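Long-range contacts in protein LigF (Sphingobium sp. SYK-6, PDB 4XT0), which cleaves beta-aryl ether bonds of lignin as a glutathione-binding beta-etherase of the glutathione S-transferase superfamily: residues S17-A22 against D197-A202; P58-D63 against E75-V80; P93-E98 against Y187-G192; R100-W105 against V175-E180. All coordinates share one frame; numbering follows the deposited sequence.

Interaction 1 (S17-A22 against D197-A202)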
loop_
_atom_site.group_PDB
_atom_site.type_symbol
_atom_site.label_atom_id
_atom_site.label_comp_id
_atom_site.label_asym_id
_atom_site.label_seq_id
_atom_site.Cartn_x
_atom_site.Cartn_y
_atom_site.Cartn_z
ATOM N N SER A 17 -11.261 -5.858 8.343
ATOM C CA SER A 17 -12.231 -5.341 9.322
ATOM C C SER A 17 -11.652 -5.222 10.739
ATOM O O SER A 17 -12.022 -4.326 11.492
ATOM C CB SER A 17 -13.479 -6.244 9.361
ATOM O OG SER A 17 -14.245 -6.136 8.170
ATOM N N LEU A 18 -10.777 -6.148 11.117
ATOM C CA LEU A 18 -10.241 -6.134 12.472
ATOM C C LEU A 18 -9.472 -4.838 12.795
ATOM O O LEU A 18 -9.494 -4.385 13.935
ATOM C CB LEU A 18 -9.341 -7.365 12.705
ATOM C CG LEU A 18 -8.764 -7.524 14.126
ATOM C CD1 LEU A 18 -8.632 -8.998 14.522
ATOM C CD2 LEU A 18 -7.408 -6.829 14.269
ATOM N N LYS A 19 -8.806 -4.245 11.803
ATOM C CA LYS A 19 -7.920 -3.108 12.055
ATOM C C LYS A 19 -8.678 -1.939 12.713
ATOM O O LYS A 19 -8.338 -1.566 13.836
ATOM C CB LYS A 19 -7.214 -2.651 10.766
ATOM C CG LYS A 19 -6.449 -3.766 9.994
ATOM C CD LYS A 19 -5.670 -3.146 8.810
ATOM C CE LYS A 19 -5.188 -4.175 7.776
ATOM N NZ LYS A 19 -4.680 -3.487 6.534
ATOM N N PRO A 20 -9.726 -1.379 12.051
ATOM C CA PRO A 20 -10.384 -0.281 12.793
ATOM C C PRO A 20 -11.210 -0.738 13.995
ATOM O O PRO A 20 -11.446 0.052 14.922
ATOM C CB PRO A 20 -11.291 0.378 11.730
ATOM C CG PRO A 20 -11.592 -0.721 10.741
ATOM C CD PRO A 20 -10.339 -1.605 10.725
ATOM N N LEU A 21 -11.642 -1.992 13.997
ATOM C CA LEU A 21 -12.407 -2.508 15.120
ATOM C C LEU A 21 -11.527 -2.526 16.371
ATOM O O LEU A 21 -11.925 -2.036 17.433
ATOM C CB LEU A 21 -12.954 -3.902 14.788
ATOM C CG LEU A 21 -14.154 -4.472 15.550
ATOM C CD1 LEU A 21 -15.373 -3.579 15.413
ATOM C CD2 LEU A 21 -14.468 -5.899 15.068
ATOM N N ALA A 22 -10.321 -3.084 16.244
ATOM C CA ALA A 22 -9.372 -3.117 17.364
ATOM C C ALA A 22 -8.976 -1.686 17.792
ATOM O O ALA A 22 -8.872 -1.387 18.975
ATOM C CB ALA A 22 -8.126 -3.934 16.983
ATOM N N ASP A 197 1.318 -3.211 14.972
ATOM C CA ASP A 197 0.921 -4.493 15.553
ATOM C C ASP A 197 -0.510 -4.852 15.171
ATOM O O ASP A 197 -0.782 -5.984 14.773
ATOM C CB ASP A 197 1.096 -4.472 17.077
ATOM C CG ASP A 197 2.519 -4.116 17.477
ATOM O OD1 ASP A 197 3.416 -4.992 17.346
ATOM O OD2 ASP A 197 2.750 -2.951 17.883
ATOM N N ILE A 198 -1.416 -3.881 15.262
ATOM C CA ILE A 198 -2.831 -4.120 14.966
ATOM C C ILE A 198 -3.036 -4.569 13.503
ATOM O O ILE A 198 -3.714 -5.569 13.233
ATOM C CB ILE A 198 -3.676 -2.840 15.261
ATOM C CG1 ILE A 198 -3.865 -2.657 16.767
ATOM C CG2 ILE A 198 -5.031 -2.900 14.570
ATOM C CD1 ILE A 198 -4.448 -1.271 17.130
ATOM N N CYS A 199 -2.418 -3.856 12.565
ATOM C CA CYS A 199 -2.608 -4.166 11.145
ATOM C C CYS A 199 -2.033 -5.540 10.798
ATOM O O CYS A 199 -2.620 -6.282 10.006
ATOM C CB CYS A 199 -1.975 -3.083 10.264
ATOM S SG CYS A 199 -2.817 -1.447 10.350
ATOM N N ASN A 200 -0.895 -5.886 11.392
ATOM C CA ASN A 200 -0.296 -7.183 11.137
ATOM C C ASN A 200 -1.046 -8.299 11.857
ATOM O O ASN A 200 -1.185 -9.408 11.319
ATOM C CB ASN A 200 1.181 -7.183 11.547
ATOM C CG ASN A 200 2.068 -6.595 10.484
ATOM O OD1 ASN A 200 2.485 -7.294 9.560
ATOM N ND2 ASN A 200 2.353 -5.298 10.594
ATOM N N PHE A 201 -1.528 -8.001 13.064
ATOM C CA PHE A 201 -2.309 -8.968 13.851
ATOM C C PHE A 201 -3.595 -9.300 13.116
ATOM O O PHE A 201 -4.058 -10.438 13.150
ATOM C CB PHE A 201 -2.615 -8.411 15.256
ATOM C CG PHE A 201 -3.421 -9.338 16.136
ATOM C CD1 PHE A 201 -2.793 -10.307 16.899
ATOM C CD2 PHE A 201 -4.797 -9.206 16.236
ATOM C CE1 PHE A 201 -3.523 -11.159 17.740
ATOM C CE2 PHE A 201 -5.542 -10.051 17.068
ATOM C CZ PHE A 201 -4.901 -11.021 17.828
ATOM N N ALA A 202 -4.170 -8.300 12.444
ATOM C CA ALA A 202 -5.398 -8.501 11.662
ATOM C C ALA A 202 -5.239 -9.635 10.646
ATOM O O ALA A 202 -6.172 -10.423 10.432
ATOM C CB ALA A 202 -5.802 -7.193 10.944
#
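The flat group here, the ring of Phe201, is met by Leu18 at its edge: Leu18 CD2 lies near the ring plane, 4.0 Å from Phe201 CD2, and the two side chains run at about a right angle. Leu230, Ile233 and Asn234 of helix 224-235 also pack against the Phe201 side chain. Ala202 is wedged between Leu18 and Lys19, and its small side chain lets the two helices, running in broadly opposite directions with 141° between them, come to 8.3 Å between their axes. Leu18 CD2 rests on Ala202 CB at 3.7 Å, and Lys19 CG touches the same methyl at 3.6 Å. Toward the other end, the beta-branch CG2 of Ile198 lies 3.6 Å from Lys19 O and also reaches Ala22 CB. Pro20, lacking an N-H, makes no bond to the preceding turn, and the helix kinks there. With CG beside the backbone N (chi1 -54°) and the chain extended beyond it, Lys19 runs alongside Cys199, CD being 3.7 Å from Cys199 SG. Its ammonium then reaches Asp107 in a salt bridge and Ser70 OG in a hydrogen bond. Methyls and methylenes thus form a buried, mostly apolar joint between the thioredoxin-like and helical domains, while the lysine charge is probably balanced by Asp107. Because Ser70 belongs to the glutathione pocket, Lys19 probably helps to position it as a second-shell partner.

Interaction 2 (P58-D63 against E75-V80)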
loop_
_atom_site.group_PDB
_atom_site.type_symbol
_atom_site.label_atom_id
_atom_site.label_comp_id
_atom_site.label_asym_id
_atom_site.label_seq_id
_atom_site.Cartn_x
_atom_site.Cartn_y
_atom_site.Cartn_z
ATOM N N PRO A 58 -13.830 -2.618 5.543
ATOM C CA PRO A 58 -14.641 -1.793 6.441
ATOM C C PRO A 58 -14.916 -0.395 5.920
ATOM O O PRO A 58 -14.245 0.120 5.015
ATOM C CB PRO A 58 -13.779 -1.723 7.708
ATOM C CG PRO A 58 -12.393 -1.729 7.168
ATOM C CD PRO A 58 -12.456 -2.763 6.054
ATOM N N ALA A 59 -15.921 0.230 6.515
ATOM C CA ALA A 59 -16.236 1.617 6.224
ATOM C C ALA A 59 -16.602 2.288 7.547
ATOM O O ALA A 59 -17.361 1.729 8.332
ATOM C CB ALA A 59 -17.381 1.716 5.189
ATOM N N LEU A 60 -16.012 3.451 7.821
ATOM C CA LEU A 60 -16.349 4.199 9.037
ATOM C C LEU A 60 -17.245 5.369 8.712
ATOM O O LEU A 60 -16.948 6.153 7.817
ATOM C CB LEU A 60 -15.099 4.729 9.746
ATOM C CG LEU A 60 -15.395 5.532 11.031
ATOM C CD1 LEU A 60 -15.557 4.559 12.206
ATOM C CD2 LEU A 60 -14.303 6.561 11.334
ATOM N N TRP A 61 -18.335 5.493 9.459
ATOM C CA TRP A 61 -19.241 6.633 9.329
ATOM C C TRP A 61 -19.039 7.537 10.541
ATOM O O TRP A 61 -19.136 7.084 11.690
ATOM C CB TRP A 61 -20.689 6.136 9.234
ATOM C CG TRP A 61 -21.746 7.161 8.926
ATOM C CD1 TRP A 61 -22.287 7.435 7.700
ATOM C CD2 TRP A 61 -22.443 7.997 9.866
ATOM N NE1 TRP A 61 -23.261 8.395 7.818
ATOM C CE2 TRP A 61 -23.379 8.757 9.134
ATOM C CE3 TRP A 61 -22.368 8.174 11.252
ATOM C CZ2 TRP A 61 -24.231 9.687 9.743
ATOM C CZ3 TRP A 61 -23.213 9.097 11.855
ATOM C CH2 TRP A 61 -24.126 9.846 11.101
ATOM N N HIS A 62 -18.727 8.804 10.299
ATOM C CA HIS A 62 -18.479 9.721 11.409
ATOM C C HIS A 62 -19.140 11.056 11.108
ATOM O O HIS A 62 -18.669 11.823 10.267
ATOM C CB HIS A 62 -16.974 9.874 11.671
ATOM C CG HIS A 62 -16.643 10.857 12.757
ATOM N ND1 HIS A 62 -15.475 11.580 12.765
ATOM C CD2 HIS A 62 -17.334 11.231 13.860
ATOM C CE1 HIS A 62 -15.455 12.369 13.832
ATOM N NE2 HIS A 62 -16.575 12.177 14.510
ATOM N N ASP A 63 -20.277 11.284 11.766
ATOM C CA ASP A 63 -21.051 12.510 11.611
ATOM C C ASP A 63 -21.441 12.774 10.164
ATOM O O ASP A 63 -21.439 13.917 9.718
ATOM C CB ASP A 63 -20.269 13.704 12.154
ATOM C CG ASP A 63 -20.316 13.792 13.662
ATOM O OD1 ASP A 63 -21.346 13.405 14.247
ATOM O OD2 ASP A 63 -19.324 14.254 14.262
ATOM N N GLU A 75 -5.641 5.444 11.031
ATOM C CA GLU A 75 -4.902 6.712 11.101
ATOM C C GLU A 75 -5.860 7.880 11.318
ATOM O O GLU A 75 -5.555 8.798 12.078
ATOM C CB GLU A 75 -4.053 6.939 9.838
ATOM C CG GLU A 75 -2.861 5.957 9.690
ATOM C CD GLU A 75 -1.509 6.663 9.672
ATOM O OE1 GLU A 75 -1.350 7.671 10.389
ATOM O OE2 GLU A 75 -0.606 6.208 8.945
ATOM N N TYR A 76 -7.023 7.829 10.668
ATOM C CA TYR A 76 -8.068 8.827 10.876
ATOM C C TYR A 76 -8.496 8.897 12.340
ATOM O O TYR A 76 -8.675 9.982 12.886
ATOM C CB TYR A 76 -9.289 8.523 9.988
ATOM C CG TYR A 76 -10.473 9.460 10.222
ATOM C CD1 TYR A 76 -10.506 10.720 9.642
ATOM C CD2 TYR A 76 -11.566 9.064 11.001
ATOM C CE1 TYR A 76 -11.596 11.590 9.831
ATOM C CE2 TYR A 76 -12.664 9.920 11.205
ATOM C CZ TYR A 76 -12.671 11.177 10.609
ATOM O OH TYR A 76 -13.737 12.037 10.791
ATOM N N LEU A 77 -8.647 7.746 12.990
ATOM C CA LEU A 77 -9.108 7.732 14.381
ATOM C C LEU A 77 -8.043 8.327 15.309
ATOM O O LEU A 77 -8.350 8.985 16.310
ATOM C CB LEU A 77 -9.471 6.296 14.802
ATOM C CG LEU A 77 -10.761 5.788 14.136
ATOM C CD1 LEU A 77 -10.944 4.294 14.356
ATOM C CD2 LEU A 77 -11.995 6.553 14.645
ATOM N N GLU A 78 -6.780 8.099 14.976
ATOM C CA GLU A 78 -5.693 8.702 15.748
ATOM C C GLU A 78 -5.567 10.209 15.451
ATOM O O GLU A 78 -5.219 10.996 16.343
ATOM C CB GLU A 78 -4.374 7.962 15.470
ATOM C CG GLU A 78 -4.156 6.736 16.398
ATOM C CD GLU A 78 -3.955 7.119 17.865
ATOM O OE1 GLU A 78 -3.421 8.219 18.124
ATOM O OE2 GLU A 78 -4.325 6.321 18.767
ATOM N N ASP A 79 -5.871 10.613 14.216
ATOM C CA ASP A 79 -5.834 12.040 13.845
ATOM C C ASP A 79 -6.925 12.818 14.598
ATOM O O ASP A 79 -6.719 13.959 15.028
ATOM C CB ASP A 79 -6.044 12.230 12.332
ATOM C CG ASP A 79 -4.774 11.964 11.500
ATOM O OD1 ASP A 79 -3.655 11.937 12.068
ATOM O OD2 ASP A 79 -4.903 11.798 10.263
ATOM N N VAL A 80 -8.093 12.198 14.739
ATOM C CA VAL A 80 -9.269 12.882 15.285
ATOM C C VAL A 80 -9.410 12.721 16.808
ATOM O O VAL A 80 -9.843 13.640 17.515
ATOM C CB VAL A 80 -10.550 12.365 14.586
ATOM C CG1 VAL A 80 -11.800 12.939 15.236
ATOM C CG2 VAL A 80 -10.509 12.718 13.068
#
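Tyr76 (chi1 176°) and His62 (chi1 177°) both carry their rings trans to the main-chain nitrogen, one reaching out from the helix and the other from the strand until their rims meet. Tyr76 OH and His62 ND1 share a hydrogen bond of 2.7 Å, with an angle of 158°; either may be the donor. ND1 lies in the plane of the tyrosine ring, at its edge, and neither ring sits over the face of the other. Val80 packs beside both rings: its CG2 lies 3.5 Å above one face of Tyr76, offset toward the rim, while its CG1 is 4.0 Å from His62 CE1. Deeper in, the branched end of Leu60 packs between strand and helix, with CD2 3.7 Å from Tyr76 CD2 and 4.0 Å from Leu77 CD2. Ala97 and Pro93 of the second subunit pack on Tyr76 and Val80 respectively. The contact closes the beta-beta-alpha half of the thioredoxin fold, where helix 70-80 lies against the sheet. Pro58 is the cis-proline characteristic of that fold, and here it touches glutathione. Leucines make the inner, greasy layer; toward the dimer side, the bond between two amphipathic rings gives the phenol oxygen and ND1 a partner and would restrain how the imidazole turns.

Interaction 3 (P93-E98 against Y187-G192)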
loop_
_atom_site.group_PDB
_atom_site.type_symbol
_atom_site.label_atom_id
_atom_site.label_comp_id
_atom_site.label_asym_id
_atom_site.label_seq_id
_atom_site.Cartn_x
_atom_site.Cartn_y
_atom_site.Cartn_z
ATOM N N PRO A 93 8.400 11.000 15.452
ATOM C CA PRO A 93 8.109 10.828 14.013
ATOM C C PRO A 93 8.953 9.782 13.285
ATOM O O PRO A 93 8.477 9.218 12.289
ATOM C CB PRO A 93 8.372 12.224 13.417
ATOM C CG PRO A 93 9.115 12.976 14.451
ATOM C CD PRO A 93 8.812 12.374 15.790
ATOM N N PHE A 94 10.183 9.539 13.727
ATOM C CA PHE A 94 10.977 8.491 13.101
ATOM C C PHE A 94 10.360 7.111 13.385
ATOM O O PHE A 94 10.313 6.245 12.502
ATOM C CB PHE A 94 12.430 8.533 13.574
ATOM C CG PHE A 94 13.271 7.401 13.030
ATOM C CD1 PHE A 94 13.625 7.367 11.686
ATOM C CD2 PHE A 94 13.725 6.383 13.862
ATOM C CE1 PHE A 94 14.404 6.322 11.173
ATOM C CE2 PHE A 94 14.509 5.338 13.359
ATOM C CZ PHE A 94 14.847 5.310 12.009
ATOM N N LYS A 95 9.846 6.931 14.603
ATOM C CA LYS A 95 9.199 5.667 14.985
ATOM C C LYS A 95 7.832 5.538 14.310
ATOM O O LYS A 95 7.437 4.441 13.938
ATOM C CB LYS A 95 9.066 5.558 16.507
ATOM C CG LYS A 95 10.424 5.524 17.231
ATOM C CD LYS A 95 11.210 4.275 16.839
ATOM C CE LYS A 95 12.596 4.270 17.503
ATOM N NZ LYS A 95 13.289 2.996 17.220
ATOM N N ARG A 96 7.130 6.661 14.145
ATOM C CA ARG A 96 5.858 6.658 13.422
ATOM C C ARG A 96 6.086 6.303 11.946
ATOM O O ARG A 96 5.258 5.627 11.339
ATOM C CB ARG A 96 5.134 8.014 13.542
ATOM C CG ARG A 96 3.703 7.995 12.978
ATOM C CD ARG A 96 2.960 9.337 13.137
ATOM N NE ARG A 96 2.693 9.656 14.537
ATOM C CZ ARG A 96 1.906 10.650 14.948
ATOM N NH1 ARG A 96 1.291 11.439 14.075
ATOM N NH2 ARG A 96 1.744 10.859 16.237
ATOM N N ALA A 97 7.215 6.734 11.377
ATOM C CA ALA A 97 7.588 6.328 10.014
ATOM C C ALA A 97 7.806 4.818 9.917
ATOM O O ALA A 97 7.332 4.154 8.989
ATOM C CB ALA A 97 8.856 7.078 9.545
ATOM N N GLU A 98 8.544 4.277 10.872
ATOM C CA GLU A 98 8.794 2.843 10.914
ATOM C C GLU A 98 7.475 2.066 11.029
ATOM O O GLU A 98 7.295 1.028 10.389
ATOM C CB GLU A 98 9.726 2.531 12.087
ATOM C CG GLU A 98 10.187 1.124 12.182
ATOM C CD GLU A 98 11.271 0.958 13.229
ATOM O OE1 GLU A 98 12.091 1.897 13.388
ATOM O OE2 GLU A 98 11.287 -0.104 13.895
ATOM N N TYR A 187 7.053 -5.912 20.422
ATOM C CA TYR A 187 6.133 -5.346 19.437
ATOM C C TYR A 187 6.909 -4.919 18.205
ATOM O O TYR A 187 8.130 -4.798 18.255
ATOM C CB TYR A 187 5.356 -4.162 20.035
ATOM C CG TYR A 187 4.422 -4.548 21.176
ATOM C CD1 TYR A 187 3.210 -5.177 20.919
ATOM C CD2 TYR A 187 4.743 -4.266 22.499
ATOM C CE1 TYR A 187 2.350 -5.525 21.938
ATOM C CE2 TYR A 187 3.875 -4.619 23.541
ATOM C CZ TYR A 187 2.679 -5.244 23.247
ATOM O OH TYR A 187 1.800 -5.605 24.251
ATOM N N LEU A 188 6.216 -4.661 17.097
ATOM C CA LEU A 188 6.929 -4.465 15.835
ATOM C C LEU A 188 7.818 -3.203 15.847
ATOM O O LEU A 188 8.928 -3.235 15.316
ATOM C CB LEU A 188 5.944 -4.439 14.665
ATOM C CG LEU A 188 5.334 -5.827 14.418
ATOM C CD1 LEU A 188 4.170 -5.770 13.436
ATOM C CD2 LEU A 188 6.397 -6.820 13.942
ATOM N N VAL A 189 7.352 -2.121 16.473
ATOM C CA VAL A 189 8.183 -0.912 16.677
ATOM C C VAL A 189 8.547 -0.833 18.160
ATOM O O VAL A 189 7.681 -1.025 19.017
ATOM C CB VAL A 189 7.438 0.379 16.237
ATOM C CG1 VAL A 189 8.367 1.618 16.290
ATOM C CG2 VAL A 189 6.840 0.189 14.824
ATOM N N ASP A 190 9.807 -0.539 18.474
ATOM C CA ASP A 190 10.295 -0.770 19.836
ATOM C C ASP A 190 9.797 0.271 20.843
ATOM O O ASP A 190 10.090 0.176 22.027
ATOM C CB ASP A 190 11.839 -0.861 19.874
ATOM C CG ASP A 190 12.554 0.398 19.348
ATOM O OD1 ASP A 190 11.943 1.485 19.252
ATOM O OD2 ASP A 190 13.774 0.292 19.076
ATOM N N THR A 191 9.041 1.257 20.369
ATOM C CA THR A 191 8.355 2.195 21.267
ATOM C C THR A 191 7.085 1.568 21.855
ATOM O O THR A 191 6.423 2.163 22.712
ATOM C CB THR A 191 7.964 3.505 20.550
ATOM O OG1 THR A 191 7.459 3.196 19.242
ATOM C CG2 THR A 191 9.176 4.422 20.424
ATOM N N GLY A 192 6.739 0.373 21.383
ATOM C CA GLY A 192 5.619 -0.359 21.949
ATOM C C GLY A 192 4.439 -0.520 21.006
ATOM O O GLY A 192 4.508 -0.174 19.826
HETATM O O HOH W 1 10.346 -2.507 13.451
HETATM O O HOH W 2 11.745 -0.628 16.339
#
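Lys95 and Val189 form the close-packed part, whereas Glu98 faces the loop across water. The Val189 side chain leaves the backbone toward the helix; its CG1 lies 3.8 Å from Lys95 O and 3.9 Å from Lys95 CD, a snug fit for a compact branched side chain that also touches Met99 and Trp102. Farther along the loop, Thr191 CG2 meets Lys95 CG at 3.6 Å. A bend at chi2 (-64°) turns the lysine chain across the end of Asp190, and NZ forms a salt bridge of 2.9 Å to Asp190 OD1. The ammonium approaches on the syn side, 27° out of the carboxylate plane. On the hydrated side, Glu98 OE2 stays 4.2 Å from Leu188 O. One water donates to both of these oxygens; a second links OE2 with the backbone N of Asp190, from which it accepts. A pentaethylene glycol, probably from crystallisation, lies close to Glu98. The loop 187-192 closes in a type I beta turn from Val189 to Gly192, while Leu188 N is hydrogen-bonded to Asp197 OD1 of the helix that follows. This is the connection between helices 161-182 and 195-204 in the all-helical C-terminal domain of a glutathione S-transferase, here docked on the first turns of the long helix 93-121.

Interaction 4 (R100-W105 against V175-E180)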
loop_
_atom_site.group_PDB
_atom_site.type_symbol
_atom_site.label_atom_id
_atom_site.label_comp_id
_atom_site.label_asym_id
_atom_site.label_seq_id
_atom_site.Cartn_x
_atom_site.Cartn_y
_atom_site.Cartn_z
ATOM N N ARG A 100 4.547 3.016 9.810
ATOM C CA ARG A 100 3.890 3.057 8.502
ATOM C C ARG A 100 4.530 2.103 7.519
ATOM O O ARG A 100 3.839 1.597 6.641
ATOM C CB ARG A 100 3.896 4.482 7.901
ATOM C CG ARG A 100 3.098 5.478 8.718
ATOM C CD ARG A 100 2.810 6.814 7.968
ATOM N NE ARG A 100 1.807 7.516 8.771
ATOM C CZ ARG A 100 2.009 8.656 9.418
ATOM N NH1 ARG A 100 3.170 9.293 9.309
ATOM N NH2 ARG A 100 1.032 9.169 10.158
ATOM N N VAL A 101 5.841 1.869 7.641
ATOM C CA VAL A 101 6.495 0.876 6.793
ATOM C C VAL A 101 5.824 -0.484 7.049
ATOM O O VAL A 101 5.535 -1.224 6.110
ATOM C CB VAL A 101 8.021 0.795 7.044
ATOM C CG1 VAL A 101 8.639 -0.386 6.270
ATOM C CG2 VAL A 101 8.704 2.102 6.612
ATOM N N TRP A 102 5.545 -0.793 8.317
ATOM C CA TRP A 102 4.845 -2.042 8.655
ATOM C C TRP A 102 3.415 -2.075 8.151
ATOM O O TRP A 102 2.949 -3.120 7.689
ATOM C CB TRP A 102 4.819 -2.283 10.180
ATOM C CG TRP A 102 6.087 -2.868 10.715
ATOM C CD1 TRP A 102 7.008 -2.240 11.491
ATOM C CD2 TRP A 102 6.564 -4.197 10.503
ATOM N NE1 TRP A 102 8.038 -3.092 11.783
ATOM C CE2 TRP A 102 7.803 -4.299 11.183
ATOM C CE3 TRP A 102 6.086 -5.313 9.809
ATOM C CZ2 TRP A 102 8.553 -5.475 11.196
ATOM C CZ3 TRP A 102 6.838 -6.483 9.819
ATOM C CH2 TRP A 102 8.056 -6.553 10.510
ATOM N N THR A 103 2.684 -0.965 8.302
ATOM C CA THR A 103 1.265 -1.011 7.973
ATOM C C THR A 103 1.090 -1.064 6.453
ATOM O O THR A 103 0.208 -1.749 5.955
ATOM C CB THR A 103 0.465 0.182 8.585
ATOM O OG1 THR A 103 0.957 1.439 8.106
ATOM C CG2 THR A 103 0.519 0.148 10.131
ATOM N N LYS A 104 1.933 -0.362 5.707
ATOM C CA LYS A 104 1.800 -0.391 4.258
ATOM C C LYS A 104 2.297 -1.737 3.718
ATOM O O LYS A 104 1.829 -2.206 2.685
ATOM C CB LYS A 104 2.544 0.788 3.615
ATOM C CG LYS A 104 4.072 0.606 3.494
ATOM C CD LYS A 104 4.730 1.978 3.247
ATOM C CE LYS A 104 4.265 2.612 1.921
ATOM N NZ LYS A 104 4.847 1.853 0.732
ATOM N N TRP A 105 3.214 -2.381 4.433
ATOM C CA TRP A 105 3.658 -3.709 4.034
ATOM C C TRP A 105 2.524 -4.732 4.187
ATOM O O TRP A 105 2.421 -5.664 3.405
ATOM C CB TRP A 105 4.871 -4.132 4.849
ATOM C CG TRP A 105 5.374 -5.500 4.552
ATOM C CD1 TRP A 105 6.128 -5.894 3.484
ATOM C CD2 TRP A 105 5.192 -6.651 5.374
ATOM N NE1 TRP A 105 6.420 -7.237 3.585
ATOM C CE2 TRP A 105 5.862 -7.725 4.739
ATOM C CE3 TRP A 105 4.529 -6.891 6.581
ATOM C CZ2 TRP A 105 5.875 -9.016 5.270
ATOM C CZ3 TRP A 105 4.552 -8.173 7.114
ATOM C CH2 TRP A 105 5.223 -9.218 6.455
ATOM N N VAL A 175 6.018 -14.434 7.122
ATOM C CA VAL A 175 6.161 -14.965 8.470
ATOM C C VAL A 175 7.620 -14.906 8.957
ATOM O O VAL A 175 7.875 -14.603 10.128
ATOM C CB VAL A 175 5.617 -16.417 8.520
ATOM C CG1 VAL A 175 6.236 -17.203 9.653
ATOM C CG2 VAL A 175 4.098 -16.386 8.616
ATOM N N ALA A 176 8.571 -15.193 8.066
ATOM C CA ALA A 176 9.988 -15.053 8.392
ATOM C C ALA A 176 10.331 -13.596 8.736
ATOM O O ALA A 176 11.107 -13.333 9.651
ATOM C CB ALA A 176 10.870 -15.548 7.232
ATOM N N ARG A 177 9.744 -12.648 8.014
ATOM C CA ARG A 177 10.047 -11.240 8.268
ATOM C C ARG A 177 9.557 -10.804 9.654
ATOM O O ARG A 177 10.235 -10.060 10.365
ATOM C CB ARG A 177 9.423 -10.352 7.192
ATOM C CG ARG A 177 9.657 -8.869 7.431
ATOM C CD ARG A 177 11.153 -8.554 7.428
ATOM N NE ARG A 177 11.394 -7.163 7.792
ATOM C CZ ARG A 177 11.602 -6.742 9.033
ATOM N NH1 ARG A 177 11.613 -7.613 10.037
ATOM N NH2 ARG A 177 11.800 -5.451 9.267
ATOM N N LEU A 178 8.372 -11.274 10.023
ATOM C CA LEU A 178 7.787 -10.961 11.314
ATOM C C LEU A 178 8.620 -11.553 12.431
ATOM O O LEU A 178 8.846 -10.903 13.456
ATOM C CB LEU A 178 6.340 -11.473 11.396
ATOM C CG LEU A 178 5.309 -10.672 10.596
ATOM C CD1 LEU A 178 4.010 -11.459 10.458
ATOM C CD2 LEU A 178 5.033 -9.320 11.252
ATOM N N GLU A 179 9.080 -12.785 12.225
ATOM C CA GLU A 179 9.856 -13.482 13.231
ATOM C C GLU A 179 11.202 -12.815 13.425
ATOM O O GLU A 179 11.711 -12.739 14.536
ATOM C CB GLU A 179 10.063 -14.943 12.841
ATOM C CG GLU A 179 10.834 -15.728 13.877
ATOM C CD GLU A 179 10.030 -15.912 15.141
ATOM O OE1 GLU A 179 8.799 -15.692 15.088
ATOM O OE2 GLU A 179 10.620 -16.274 16.184
ATOM N N GLU A 180 11.774 -12.343 12.325
ATOM C CA GLU A 180 13.024 -11.597 12.344
ATOM C C GLU A 180 12.991 -10.467 13.383
ATOM O O GLU A 180 13.991 -10.191 14.037
ATOM C CB GLU A 180 13.299 -11.045 10.945
ATOM C CG GLU A 180 14.559 -10.237 10.783
ATOM C CD GLU A 180 14.751 -9.771 9.345
ATOM O OE1 GLU A 180 14.287 -10.476 8.420
ATOM O OE2 GLU A 180 15.361 -8.701 9.138
#
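This is a side-chain-mediated packing of two nearly antiparallel helices in the C-terminal helical domain, in which Trp102 and Trp105 of helix 93-121 reach over to Arg177 and Leu178 of helix 161-182. The axes stand 13.2 Å apart, with 161° between their directions, and large indoles suit such a wide separation. Leu178 CD2 sits against the neighbouring ends of both tryptophans, 3.7 Å from Trp102 CZ3 and 4.3 Å from Trp105 CZ3; the latter atom also lies at the edge of the Trp102 ring, in its plane. Arg177 bends at chi2 (61°), which brings its guanidinium back to the far end of Trp102. Trp102 CH2 sits 3.7 Å above one guanidinium face, toward the rim, though the two planes are tilted by 58° and do not stack flat. Glu180 OE2 lies 3.9 Å above the opposite face. The arginine methylenes also reach Trp105: CG is 4.3 Å above one face of that indole, offset toward the rim. Asn200 of helix 195-204 adjoins both Trp105 and Leu178. One side chain thus plays two parts: the stem of Arg177 lies against Trp105, while the guanidinium, also against Trp102, bonds Thr181 OG1 through NH1 at the partly exposed side of the contact, its charge probably favoured by the nearby glutamate.

Interaction 1 is the deepest of the four, an apolar joint near the centre of the chain between the two domains; interaction 2 stays within the thioredoxin-like domain, and interactions 3 and 4 within the helical one. The last two share helix 93-121, and Leu188 touches both Trp102 and Leu178. Helix 195-204 ties them to interaction 1, through Asp197 to the loop and through Asn200 to Trp105. Interactions 2 and 4 meet through the Glu75–Arg100 salt bridge, and both border the second subunit, as does interaction 3. Chemistry differs with place: methyl packing between the domains, a ring-to-ring hydrogen bond near the dimer interface, indoles packed with a leucine and an arginine between two helices, and ion pairing with water at the surface.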